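Local coordinates for putative heme binding protein (Tannerella forsythia, PDB 6EU8) that probably binds heme, as a member of the HmuY-like family of proteins, and is captured here in its heme-free form, at residues 24-29 and 35-40; 60-65 and 77-82; 43-46 and 51-54; 143-148 and 152-157. One frame throughout, in Å; residues are numbered along the deposited sequence.

Interaction 1. Residues 24-29 and 35-40; sequences MWTYVN and TETHRD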
loop_
_atom_site.group_PDB
_atom_site.type_symbol
_atom_site.label_atom_id
_atom_site.label_comp_id
_atom_site.label_asym_id
_atom_site.label_seq_id
_atom_site.Cartn_x
_atom_site.Cartn_y
_atom_site.Cartn_z
ATOM N N MET A 24 9.852 1.180 -5.952
ATOM C CA MET A 24 9.805 0.071 -5.022
ATOM C C MET A 24 8.424 -0.233 -4.430
ATOM O O MET A 24 7.574 0.658 -4.310
ATOM C CB MET A 24 10.741 0.331 -3.831
ATOM C CG MET A 24 12.194 0.657 -4.118
ATOM S SD MET A 24 13.008 -0.760 -4.880
ATOM C CE MET A 24 14.557 -0.052 -5.455
ATOM N N TRP A 25 8.239 -1.501 -4.060
ATOM C CA TRP A 25 7.193 -1.930 -3.135
ATOM C C TRP A 25 7.834 -2.475 -1.854
ATOM O O TRP A 25 8.832 -3.178 -1.934
ATOM C CB TRP A 25 6.361 -3.040 -3.750
ATOM C CG TRP A 25 5.431 -2.652 -4.867
ATOM C CD1 TRP A 25 5.683 -2.721 -6.188
ATOM C CD2 TRP A 25 4.071 -2.222 -4.741
ATOM N NE1 TRP A 25 4.586 -2.311 -6.916
ATOM C CE2 TRP A 25 3.583 -2.005 -6.038
ATOM C CE3 TRP A 25 3.230 -1.963 -3.652
ATOM C CZ2 TRP A 25 2.274 -1.605 -6.272
ATOM C CZ3 TRP A 25 1.959 -1.529 -3.894
ATOM C CH2 TRP A 25 1.490 -1.356 -5.188
ATOM N N THR A 26 7.219 -2.228 -0.693
ATOM C CA THR A 26 7.599 -2.881 0.568
ATOM C C THR A 26 6.478 -3.825 0.995
ATOM O O THR A 26 5.339 -3.380 1.231
ATOM C CB THR A 26 7.944 -1.845 1.661
ATOM O OG1 THR A 26 9.050 -1.058 1.197
ATOM C CG2 THR A 26 8.371 -2.521 2.959
ATOM N N TYR A 27 6.793 -5.129 1.078
ATOM C CA TYR A 27 5.849 -6.201 1.438
ATOM C C TYR A 27 5.906 -6.432 2.956
ATOM O O TYR A 27 6.999 -6.537 3.509
ATOM C CB TYR A 27 6.193 -7.492 0.633
ATOM C CG TYR A 27 6.172 -7.269 -0.878
ATOM C CD1 TYR A 27 7.309 -6.821 -1.574
ATOM C CD2 TYR A 27 5.008 -7.445 -1.607
ATOM C CE1 TYR A 27 7.266 -6.585 -2.950
ATOM C CE2 TYR A 27 4.954 -7.189 -2.990
ATOM C CZ TYR A 27 6.095 -6.764 -3.652
ATOM O OH TYR A 27 6.064 -6.509 -5.031
ATOM N N VAL A 28 4.745 -6.464 3.616
ATOM C CA VAL A 28 4.649 -6.453 5.099
ATOM C C VAL A 28 3.873 -7.669 5.620
ATOM O O VAL A 28 2.726 -7.892 5.243
ATOM C CB VAL A 28 3.937 -5.171 5.628
ATOM C CG1 VAL A 28 3.934 -5.092 7.170
ATOM C CG2 VAL A 28 4.559 -3.903 5.032
ATOM N N ASN A 29 4.527 -8.436 6.525
ATOM C CA ASN A 29 3.898 -9.519 7.279
ATOM C C ASN A 29 3.435 -8.976 8.637
ATOM O O ASN A 29 4.274 -8.605 9.475
ATOM C CB ASN A 29 4.922 -10.644 7.495
ATOM C CG ASN A 29 4.302 -11.906 8.064
ATOM O OD1 ASN A 29 3.522 -11.853 9.012
ATOM N ND2 ASN A 29 4.642 -13.051 7.479
ATOM N N THR A 35 9.496 -7.486 6.979
ATOM C CA THR A 35 9.292 -6.739 5.720
ATOM C C THR A 35 10.389 -7.048 4.705
ATOM O O THR A 35 11.481 -7.492 5.089
ATOM C CB THR A 35 9.255 -5.221 5.928
ATOM O OG1 THR A 35 10.547 -4.754 6.337
ATOM C CG2 THR A 35 8.209 -4.820 6.931
ATOM N N GLU A 36 10.080 -6.828 3.419
ATOM C CA GLU A 36 11.013 -6.984 2.282
ATOM C C GLU A 36 10.697 -5.923 1.237
ATOM O O GLU A 36 9.519 -5.702 0.925
ATOM C CB GLU A 36 10.876 -8.363 1.619
ATOM C CG GLU A 36 11.969 -9.369 1.945
ATOM C CD GLU A 36 11.707 -10.735 1.316
ATOM O OE1 GLU A 36 11.529 -10.852 0.080
ATOM O OE2 GLU A 36 11.659 -11.726 2.068
ATOM N N THR A 37 11.739 -5.281 0.712
ATOM C CA THR A 37 11.583 -4.247 -0.294
ATOM C C THR A 37 12.144 -4.753 -1.641
ATOM O O THR A 37 13.296 -5.215 -1.701
ATOM C CB THR A 37 12.246 -2.924 0.140
ATOM O OG1 THR A 37 11.660 -2.468 1.377
ATOM C CG2 THR A 37 12.103 -1.836 -0.911
ATOM N N HIS A 38 11.354 -4.672 -2.720
ATOM C CA HIS A 38 11.806 -5.088 -4.061
ATOM C C HIS A 38 11.320 -4.109 -5.123
ATOM O O HIS A 38 10.227 -3.545 -5.005
ATOM C CB HIS A 38 11.238 -6.441 -4.460
ATOM C CG HIS A 38 11.645 -7.569 -3.562
ATOM N ND1 HIS A 38 12.811 -8.279 -3.754
ATOM C CD2 HIS A 38 11.059 -8.086 -2.461
ATOM C CE1 HIS A 38 12.910 -9.210 -2.819
ATOM N NE2 HIS A 38 11.865 -9.110 -2.015
ATOM N N ARG A 39 12.128 -3.912 -6.156
ATOM C CA ARG A 39 11.750 -3.132 -7.332
ATOM C C ARG A 39 10.505 -3.738 -7.999
ATOM O O ARG A 39 10.397 -4.963 -8.126
ATOM C CB ARG A 39 12.924 -3.103 -8.338
ATOM C CG ARG A 39 12.696 -2.309 -9.618
ATOM C CD ARG A 39 13.929 -2.397 -10.533
ATOM N NE ARG A 39 13.808 -1.716 -11.821
ATOM C CZ ARG A 39 13.118 -2.159 -12.865
ATOM N NH1 ARG A 39 12.457 -3.292 -12.771
ATOM N NH2 ARG A 39 13.076 -1.456 -13.995
ATOM N N ASP A 40 9.553 -2.886 -8.371
ATOM C CA ASP A 40 8.337 -3.304 -9.106
ATOM C C ASP A 40 8.682 -4.259 -10.251
ATOM O O ASP A 40 9.648 -4.002 -10.982
ATOM C CB ASP A 40 7.564 -2.051 -9.573
ATOM C CG ASP A 40 6.330 -2.376 -10.394
ATOM O OD1 ASP A 40 6.494 -2.682 -11.591
ATOM O OD2 ASP A 40 5.196 -2.319 -9.831
HETATM O O HOH W 1 8.216 -5.240 -6.164
#
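Tyr-27, Met-24 and Trp-25 have the most surface buried here, and each meets segment 35-40 differently. The Tyr-27 ring lies with its CD1 edge near Glu-36 O, while His-38 CD2 approaches CD1 obliquely at 4.1 Å, the two side chains crossing at about a right angle. Beyond the ring, Tyr-27 OH is 2.7 Å from a water that donates to His-38 O. The imidazole is held in turn by its own strand: His-38 NE2 donates to Glu-36 OE1 (2.7 Å, 172°), an acceptor lying within 2° of the ring plane, which helps to fix the ring's rotation. Met-24 bends at chi2 (-65°) and so brings SD to 3.5 Å from Arg-39 N. Trp-25 NE1 reaches the anti lone pair of Asp-40 OD2 at 3.0 Å, with ring and carboxylate nearly coplanar; Ser-42 OG and Trp-44 NE1, both hydrogen-bonded to Asp-40 OD1, position that carboxylate. Behind the Tyr-27 and Trp-25 side, Thr-26 OG1 and Thr-37 OG1 share a hydrogen bond of 3.0 Å. Paired backbone bonds at Trp-25/His-38 and Tyr-27/Glu-36 define an antiparallel beta hairpin. Strand 35-39 is an outer strand of a four-stranded sheet; strand 24-28 lies between it and strand 71-74, with Ile-17 of strand 11-18 against Thr-26, Val-28 and Thr-35.

Interaction 2. Residues 60-65 and 77-82; sequences GSEADI and DIRTNE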
loop_
_atom_site.group_PDB
_atom_site.type_symbol
_atom_site.label_atom_id
_atom_site.label_comp_id
_atom_site.label_asym_id
_atom_site.label_seq_id
_atom_site.Cartn_x
_atom_site.Cartn_y
_atom_site.Cartn_z
ATOM N N GLY A 60 12.914 -9.659 -12.491
ATOM C CA GLY A 60 12.439 -10.442 -11.355
ATOM C C GLY A 60 10.990 -10.904 -11.432
ATOM O O GLY A 60 10.351 -10.869 -12.481
ATOM N N SER A 61 10.481 -11.341 -10.291
ATOM C CA SER A 61 9.095 -11.743 -10.136
ATOM C C SER A 61 8.749 -11.868 -8.652
ATOM O O SER A 61 9.629 -11.848 -7.771
ATOM C CB SER A 61 8.801 -13.071 -10.837
ATOM O OG SER A 61 9.256 -14.151 -10.040
ATOM N N GLU A 62 7.460 -12.011 -8.374
ATOM C CA GLU A 62 6.983 -12.177 -6.997
ATOM C C GLU A 62 7.547 -13.430 -6.305
ATOM O O GLU A 62 7.569 -13.488 -5.079
ATOM C CB GLU A 62 5.451 -12.140 -6.927
ATOM C CG GLU A 62 4.878 -10.735 -7.184
ATOM C CD GLU A 62 3.402 -10.596 -6.832
ATOM O OE1 GLU A 62 2.809 -11.572 -6.321
ATOM O OE2 GLU A 62 2.834 -9.498 -7.048
ATOM N N ALA A 63 8.037 -14.401 -7.084
ATOM C CA ALA A 63 8.801 -15.520 -6.509
ATOM C C ALA A 63 10.081 -15.098 -5.776
ATOM O O ALA A 63 10.572 -15.835 -4.920
ATOM C CB ALA A 63 9.117 -16.559 -7.584
ATOM N N ASP A 64 10.613 -13.913 -6.087
ATOM C CA ASP A 64 11.739 -13.330 -5.341
ATOM C C ASP A 64 11.414 -12.890 -3.914
ATOM O O ASP A 64 12.331 -12.553 -3.162
ATOM C CB ASP A 64 12.325 -12.128 -6.090
ATOM C CG ASP A 64 12.807 -12.476 -7.491
ATOM O OD1 ASP A 64 13.057 -13.657 -7.757
ATOM O OD2 ASP A 64 12.953 -11.565 -8.327
ATOM N N ILE A 65 10.129 -12.845 -3.555
ATOM C CA ILE A 65 9.715 -12.470 -2.205
ATOM C C ILE A 65 9.777 -13.724 -1.334
ATOM O O ILE A 65 9.053 -14.687 -1.580
ATOM C CB ILE A 65 8.275 -11.892 -2.145
ATOM C CG1 ILE A 65 8.086 -10.722 -3.126
ATOM C CG2 ILE A 65 7.963 -11.446 -0.715
ATOM C CD1 ILE A 65 6.632 -10.398 -3.404
ATOM N N ASP A 77 0.218 4.354 -2.319
ATOM C CA ASP A 77 -0.573 3.210 -2.847
ATOM C C ASP A 77 -0.434 2.001 -1.913
ATOM O O ASP A 77 0.674 1.633 -1.507
ATOM C CB ASP A 77 -0.050 2.798 -4.213
ATOM C CG ASP A 77 -0.014 3.930 -5.202
ATOM O OD1 ASP A 77 -1.088 4.474 -5.520
ATOM O OD2 ASP A 77 1.084 4.269 -5.708
ATOM N N ILE A 78 -1.569 1.374 -1.594
ATOM C CA ILE A 78 -1.620 0.214 -0.676
ATOM C C ILE A 78 -2.326 -0.916 -1.404
ATOM O O ILE A 78 -3.429 -0.701 -1.974
ATOM C CB ILE A 78 -2.434 0.478 0.614
ATOM C CG1 ILE A 78 -2.138 1.850 1.197
ATOM C CG2 ILE A 78 -2.177 -0.627 1.640
ATOM C CD1 ILE A 78 -0.765 2.001 1.708
ATOM N N ARG A 79 -1.693 -2.095 -1.445
ATOM C CA ARG A 79 -2.360 -3.305 -1.956
ATOM C C ARG A 79 -2.332 -4.404 -0.898
ATOM O O ARG A 79 -1.665 -4.297 0.124
ATOM C CB ARG A 79 -1.731 -3.811 -3.252
ATOM C CG ARG A 79 -0.334 -4.381 -3.080
ATOM C CD ARG A 79 0.145 -5.154 -4.285
ATOM N NE ARG A 79 -0.569 -6.427 -4.413
ATOM C CZ ARG A 79 -0.121 -7.483 -5.085
ATOM N NH1 ARG A 79 1.049 -7.461 -5.719
ATOM N NH2 ARG A 79 -0.880 -8.601 -5.090
ATOM N N THR A 80 -3.060 -5.484 -1.206
ATOM C CA THR A 80 -3.097 -6.683 -0.369
ATOM C C THR A 80 -2.554 -7.885 -1.145
ATOM O O THR A 80 -2.347 -7.815 -2.358
ATOM C CB THR A 80 -4.548 -6.981 0.092
ATOM O OG1 THR A 80 -5.353 -7.419 -1.016
ATOM C CG2 THR A 80 -5.171 -5.772 0.766
ATOM N N ASN A 81 -2.376 -9.009 -0.427
ATOM C CA ASN A 81 -1.945 -10.280 -1.068
ATOM C C ASN A 81 -3.187 -11.128 -1.341
ATOM O O ASN A 81 -3.483 -12.076 -0.584
ATOM C CB ASN A 81 -0.928 -11.012 -0.182
ATOM C CG ASN A 81 -0.284 -12.191 -0.880
ATOM O OD1 ASN A 81 -0.532 -12.431 -2.061
ATOM N ND2 ASN A 81 0.570 -12.911 -0.169
ATOM N N GLU A 82 -3.910 -10.795 -2.411
ATOM C CA GLU A 82 -5.226 -11.380 -2.730
ATOM C C GLU A 82 -6.217 -11.302 -1.552
ATOM O O GLU A 82 -6.937 -12.278 -1.228
ATOM C CB GLU A 82 -5.060 -12.839 -3.240
ATOM C CG GLU A 82 -4.277 -12.979 -4.532
ATOM C CD GLU A 82 -3.989 -14.439 -4.871
ATOM O OE1 GLU A 82 -4.934 -15.244 -4.830
ATOM O OE2 GLU A 82 -2.828 -14.796 -5.129
HETATM O O HOH W 2 0.262 -11.244 -4.955
#
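A salt bridge ties the short 3-10 turn at 62-64, in the long loop after strand 51-56, to strand 77-80, an outer strand of a four-stranded antiparallel sheet. Glu-62 and Arg-79 come from opposite directions, and a single direct bond joins them: Arg-79 NH1 donates to Glu-62 OE2 at 3.0 Å, with an N-H...O angle of 153°. The oxygen lies at the guanidinium edge, in its plane, but the donor meets it on the syn side and 27° out of the carboxylate plane, the two planes being 40° apart. A water completes the link, donating to Glu-62 OE1 (2.9 Å) and to Asn-81 OD1 (3.2 Å) while accepting from Arg-79 NH2 (2.9 Å). The Arg-79 chain bends at chi3, which folds its head back so that NE also donates to Thr-80 O at 3.1 Å; this second grip limits rotation of the guanidinium. On the loop side, Ser-61 OG accepts from Ala-63 N in an ST turn, and Ser-61 N donates to Asp-64 OD2. Arg-79 packs on Trp-25 of strand 24-28 and Ala-72 of strand 71-74, and Ile-65 on Tyr-27, Glu-36 and His-38, so the loop lies over the same sheet.

Interaction 3. Residues 43-46 and 51-54; sequences EWHV and KLLE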
loop_
_atom_site.group_PDB
_atom_site.type_symbol
_atom_site.label_atom_id
_atom_site.label_comp_id
_atom_site.label_asym_id
_atom_site.label_seq_id
_atom_site.Cartn_x
_atom_site.Cartn_y
_atom_site.Cartn_z
ATOM N N GLU A 43 6.680 -4.744 -16.683
ATOM C CA GLU A 43 7.373 -4.046 -17.760
ATOM C C GLU A 43 7.074 -2.531 -17.582
ATOM O O GLU A 43 5.927 -2.143 -17.430
ATOM C CB GLU A 43 6.945 -4.536 -19.152
ATOM C CG GLU A 43 7.696 -3.830 -20.260
ATOM C CD GLU A 43 7.355 -4.383 -21.624
ATOM O OE1 GLU A 43 6.340 -3.950 -22.229
ATOM O OE2 GLU A 43 8.108 -5.305 -22.045
ATOM N N TRP A 44 8.121 -1.707 -17.545
ATOM C CA TRP A 44 7.897 -0.257 -17.323
ATOM C C TRP A 44 7.799 0.462 -18.658
ATOM O O TRP A 44 8.464 0.080 -19.633
ATOM C CB TRP A 44 8.990 0.334 -16.481
ATOM C CG TRP A 44 9.038 -0.110 -15.025
ATOM C CD1 TRP A 44 8.250 -1.053 -14.403
ATOM C CD2 TRP A 44 9.988 0.315 -14.052
ATOM N NE1 TRP A 44 8.636 -1.191 -13.086
ATOM C CE2 TRP A 44 9.693 -0.357 -12.838
ATOM C CE3 TRP A 44 11.037 1.244 -14.074
ATOM C CZ2 TRP A 44 10.450 -0.166 -11.662
ATOM C CZ3 TRP A 44 11.787 1.432 -12.922
ATOM C CH2 TRP A 44 11.473 0.764 -11.724
ATOM N N HIS A 45 6.953 1.488 -18.694
ATOM C CA HIS A 45 6.595 2.161 -19.932
ATOM C C HIS A 45 6.873 3.656 -19.781
ATOM O O HIS A 45 6.336 4.311 -18.855
ATOM C CB HIS A 45 5.147 1.876 -20.312
ATOM C CG HIS A 45 4.910 0.433 -20.695
ATOM N ND1 HIS A 45 3.692 -0.178 -20.578
ATOM C CD2 HIS A 45 5.749 -0.483 -21.236
ATOM C CE1 HIS A 45 3.789 -1.437 -20.987
ATOM N NE2 HIS A 45 5.032 -1.649 -21.381
ATOM N N VAL A 46 7.755 4.157 -20.666
ATOM C CA VAL A 46 8.117 5.602 -20.685
ATOM C C VAL A 46 7.087 6.317 -21.535
ATOM O O VAL A 46 6.865 5.972 -22.704
ATOM C CB VAL A 46 9.543 5.816 -21.219
ATOM C CG1 VAL A 46 9.908 7.304 -21.309
ATOM C CG2 VAL A 46 10.558 5.107 -20.366
ATOM N N LYS A 51 2.045 9.732 -25.092
ATOM C CA LYS A 51 1.944 8.394 -25.682
ATOM C C LYS A 51 3.089 7.494 -25.240
ATOM O O LYS A 51 4.185 7.954 -24.884
ATOM C CB LYS A 51 1.875 8.467 -27.209
ATOM C CG LYS A 51 3.148 8.956 -27.887
ATOM C CD LYS A 51 2.857 9.731 -29.168
ATOM C CE LYS A 51 2.188 8.859 -30.220
ATOM N NZ LYS A 51 2.165 9.523 -31.554
ATOM N N LEU A 52 2.794 6.190 -25.259
ATOM C CA LEU A 52 3.757 5.169 -24.911
ATOM C C LEU A 52 4.863 5.220 -25.939
ATOM O O LEU A 52 4.607 4.975 -27.120
ATOM C CB LEU A 52 3.089 3.785 -24.913
ATOM C CG LEU A 52 4.036 2.579 -24.972
ATOM C CD1 LEU A 52 4.757 2.448 -23.661
ATOM C CD2 LEU A 52 3.290 1.296 -25.305
ATOM N N LEU A 53 6.065 5.546 -25.495
ATOM C CA LEU A 53 7.227 5.716 -26.366
ATOM C C LEU A 53 8.219 4.563 -26.257
ATOM O O LEU A 53 8.589 3.988 -27.278
ATOM C CB LEU A 53 7.978 7.001 -25.986
ATOM C CG LEU A 53 9.226 7.393 -26.803
ATOM C CD1 LEU A 53 8.829 8.322 -27.937
ATOM C CD2 LEU A 53 10.296 8.049 -25.934
ATOM N N GLU A 54 8.701 4.287 -25.039
ATOM C CA GLU A 54 9.762 3.322 -24.818
ATOM C C GLU A 54 9.369 2.294 -23.775
ATOM O O GLU A 54 8.463 2.539 -22.955
ATOM C CB GLU A 54 11.047 4.003 -24.373
ATOM C CG GLU A 54 11.715 4.748 -25.495
ATOM C CD GLU A 54 12.838 5.658 -25.043
ATOM O OE1 GLU A 54 13.319 5.547 -23.889
ATOM O OE2 GLU A 54 13.236 6.494 -25.880
#
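Val-46 O receives two N-H groups from the facing strand: Leu-53 N at 2.9 Å and Glu-54 N at 3.4 Å, the latter a weak bond. In return Val-46 N donates to Glu-54 O at 2.9 Å. The side chains of Val-46 and Glu-54 lie alongside one another, pointing the same way, and meet through their CB atoms at 3.9 Å. At the neighbouring position the CD1 methyl of Leu-52 presses against His-45, 3.4 Å from CB and 3.6 Å from CG, the two side chains crossing at a slant. Leu-52 carries CG opposite the backbone N (chi1 163°), and chi2 near +71° places CD1 in that contact. Two residues, Leu-53 and Glu-54, thus face the single residue Val-46, which is a classic beta bulge in the antiparallel hairpin of strands 44-48 and 51-56. The short axes run 106° apart, far from the antiparallel limit, consistent with the bulge bending the hairpin. Farther out, the imidazole of His-45 is held at both nitrogens. NE2 donates to the anti lone pair of Glu-43 OE1 at 2.8 Å, in the ring plane, while ND1 is hydrogen-bonded to Asp-112 OD1. Glu-43 O sits over the centre of one ring face. Strand 127-136 flanks the other edge of strand 44-48, where Val-46 rests on Lys-127 and Thr-129.

Interaction 4. Residues 143-148 and 152-157; sequences WIVENP and APVLSK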
loop_
_atom_site.group_PDB
_atom_site.type_symbol
_atom_site.label_atom_id
_atom_site.label_comp_id
_atom_site.label_asym_id
_atom_site.label_seq_id
_atom_site.Cartn_x
_atom_site.Cartn_y
_atom_site.Cartn_z
ATOM N N TRP A 143 -7.125 6.057 2.594
ATOM C CA TRP A 143 -6.412 6.462 3.820
ATOM C C TRP A 143 -5.886 7.907 3.719
ATOM O O TRP A 143 -5.733 8.562 4.732
ATOM C CB TRP A 143 -5.287 5.485 4.192
ATOM C CG TRP A 143 -3.959 5.606 3.441
ATOM C CD1 TRP A 143 -3.640 5.130 2.205
ATOM C CD2 TRP A 143 -2.766 6.203 3.961
ATOM N NE1 TRP A 143 -2.329 5.435 1.898
ATOM C CE2 TRP A 143 -1.759 6.055 2.983
ATOM C CE3 TRP A 143 -2.455 6.835 5.169
ATOM C CZ2 TRP A 143 -0.458 6.540 3.165
ATOM C CZ3 TRP A 143 -1.148 7.300 5.365
ATOM C CH2 TRP A 143 -0.164 7.142 4.368
ATOM N N ILE A 144 -5.624 8.366 2.490
ATOM C CA ILE A 144 -5.305 9.787 2.213
ATOM C C ILE A 144 -6.588 10.472 1.727
ATOM O O ILE A 144 -7.166 10.082 0.720
ATOM C CB ILE A 144 -4.216 9.882 1.114
ATOM C CG1 ILE A 144 -2.899 9.237 1.552
ATOM C CG2 ILE A 144 -4.034 11.329 0.615
ATOM C CD1 ILE A 144 -2.243 9.855 2.764
ATOM N N VAL A 145 -7.034 11.505 2.454
ATOM C CA VAL A 145 -8.135 12.332 1.999
ATOM C C VAL A 145 -7.641 13.296 0.884
ATOM O O VAL A 145 -8.305 13.433 -0.146
ATOM C CB VAL A 145 -8.739 13.159 3.148
ATOM C CG1 VAL A 145 -9.880 14.076 2.645
ATOM C CG2 VAL A 145 -9.240 12.242 4.275
ATOM N N GLU A 146 -6.530 13.981 1.154
ATOM C CA GLU A 146 -5.914 14.934 0.196
ATOM C C GLU A 146 -4.407 14.833 0.282
ATOM O O GLU A 146 -3.851 14.749 1.381
ATOM C CB GLU A 146 -6.202 16.390 0.603
ATOM C CG GLU A 146 -7.568 16.971 0.405
ATOM C CD GLU A 146 -7.484 18.489 0.599
ATOM O OE1 GLU A 146 -6.856 19.151 -0.256
ATOM O OE2 GLU A 146 -7.966 19.000 1.633
ATOM N N ASN A 147 -3.732 14.971 -0.868
ATOM C CA ASN A 147 -2.266 15.078 -0.919
ATOM C C ASN A 147 -1.818 16.239 -1.850
ATOM O O ASN A 147 -1.333 15.986 -2.955
ATOM C CB ASN A 147 -1.655 13.768 -1.388
ATOM C CG ASN A 147 -0.148 13.776 -1.348
ATOM O OD1 ASN A 147 0.459 14.488 -0.553
ATOM N ND2 ASN A 147 0.457 12.988 -2.188
ATOM N N PRO A 148 -2.023 17.488 -1.402
ATOM C CA PRO A 148 -1.640 18.654 -2.233
ATOM C C PRO A 148 -0.138 18.732 -2.473
ATOM O O PRO A 148 0.647 18.556 -1.547
ATOM C CB PRO A 148 -2.163 19.847 -1.441
ATOM C CG PRO A 148 -2.462 19.359 -0.067
ATOM C CD PRO A 148 -2.481 17.866 -0.058
ATOM N N ALA A 152 1.162 19.471 3.331
ATOM C CA ALA A 152 0.902 18.316 4.214
ATOM C C ALA A 152 -0.233 17.446 3.686
ATOM O O ALA A 152 -1.302 17.960 3.384
ATOM C CB ALA A 152 0.556 18.782 5.627
ATOM N N PRO A 153 -0.025 16.100 3.631
ATOM C CA PRO A 153 -1.164 15.214 3.392
ATOM C C PRO A 153 -2.192 15.266 4.542
ATOM O O PRO A 153 -1.814 15.524 5.691
ATOM C CB PRO A 153 -0.505 13.827 3.279
ATOM C CG PRO A 153 0.951 14.062 3.032
ATOM C CD PRO A 153 1.218 15.344 3.795
ATOM N N VAL A 154 -3.460 15.077 4.205
ATOM C CA VAL A 154 -4.566 15.009 5.189
ATOM C C VAL A 154 -5.007 13.531 5.225
ATOM O O VAL A 154 -5.424 12.988 4.188
ATOM C CB VAL A 154 -5.754 15.894 4.752
ATOM C CG1 VAL A 154 -6.940 15.778 5.706
ATOM C CG2 VAL A 154 -5.287 17.352 4.681
ATOM N N LEU A 155 -4.922 12.904 6.411
ATOM C CA LEU A 155 -5.222 11.448 6.594
ATOM C C LEU A 155 -6.644 11.232 7.073
ATOM O O LEU A 155 -7.196 12.051 7.826
ATOM C CB LEU A 155 -4.263 10.808 7.610
ATOM C CG LEU A 155 -2.845 10.402 7.206
ATOM C CD1 LEU A 155 -2.037 11.607 6.744
ATOM C CD2 LEU A 155 -2.135 9.700 8.366
ATOM N N SER A 156 -7.248 10.134 6.632
ATOM C CA SER A 156 -8.527 9.678 7.166
ATOM C C SER A 156 -8.338 9.259 8.610
ATOM O O SER A 156 -7.296 8.747 8.991
ATOM C CB SER A 156 -9.024 8.467 6.371
ATOM O OG SER A 156 -10.183 7.879 6.949
ATOM N N LYS A 157 -9.377 9.460 9.414
ATOM C CA LYS A 157 -9.397 8.983 10.810
ATOM C C LYS A 157 -10.093 7.617 10.950
ATOM O O LYS A 157 -10.270 7.157 12.096
ATOM C CB LYS A 157 -10.107 10.021 11.683
ATOM C CG LYS A 157 -9.440 11.381 11.710
ATOM C CD LYS A 157 -8.110 11.288 12.415
ATOM C CE LYS A 157 -7.739 12.521 13.231
ATOM N NZ LYS A 157 -7.032 13.540 12.409
HETATM O O HOH W 3 -5.632 7.198 7.409
#
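Leu-155 fits its branched end against the rim of the Trp-143 indole: CD2 lies 4.0 Å from CZ3, at the ring edge and near its plane, and the two side chains run side by side in the same direction. Ile-144 CD1 lies over one face of that indole, offset toward its rim, and reaches across to Leu-155 CD1 and Pro-153 CB, both at 4.4 Å. One methyl therefore sits among a flat ring, a leucine branch and a proline ring. Trp-143 holds CG between its backbone N and carbonyl carbon (chi1 80°), which directs the indole toward Leu-155. Val-145, turned toward the facing segment, forms a bump, its CB 4.1 Å from Val-154 CG1 and its CG2 near Ser-156 N. That bump arises from a classic beta bulge in a short antiparallel hairpin: Val-145 and Glu-146 both face Val-154, whose O accepts from Val-145 N at 2.8 Å and weakly from Glu-146 N. Bonds flank it: Val-154 N to Glu-146 O, and Ser-156 N to Trp-143 O from above the carbonyl plane. A water bridges Trp-143 O and Ser-156 O. Toward the turn, Asn-147 lies alongside the Pro-153 ring, OD1 3.6 Å from CG, while the same oxygen accepts from Lys-184 NZ. The indole is anchored by NE1 on Phe-76 O and packs against Phe-76, Phe-174 and Ala-177 of strand 169-178, and Val-187 of strand 184-194.

In the fold
From the N terminus, interaction 1 closes first, a hairpin with a five-residue connection between its segments, and interaction 3 follows as a second hairpin on the next pair of strands. The two touch where Arg-39 packs on Trp-44 in a cation-pi contact, although their centres are about 23 Å apart. Interaction 2 then brings the loop at 60-65 to strand 77-80 and lies against interaction 1, both reaching the four-stranded sheet. Interaction 4 comes last, a hairpin across the chain's centre from interactions 1 and 2; it meets interaction 2 through Ile-78 and Trp-143. All four contacts run in series, so none nests in or crosses another.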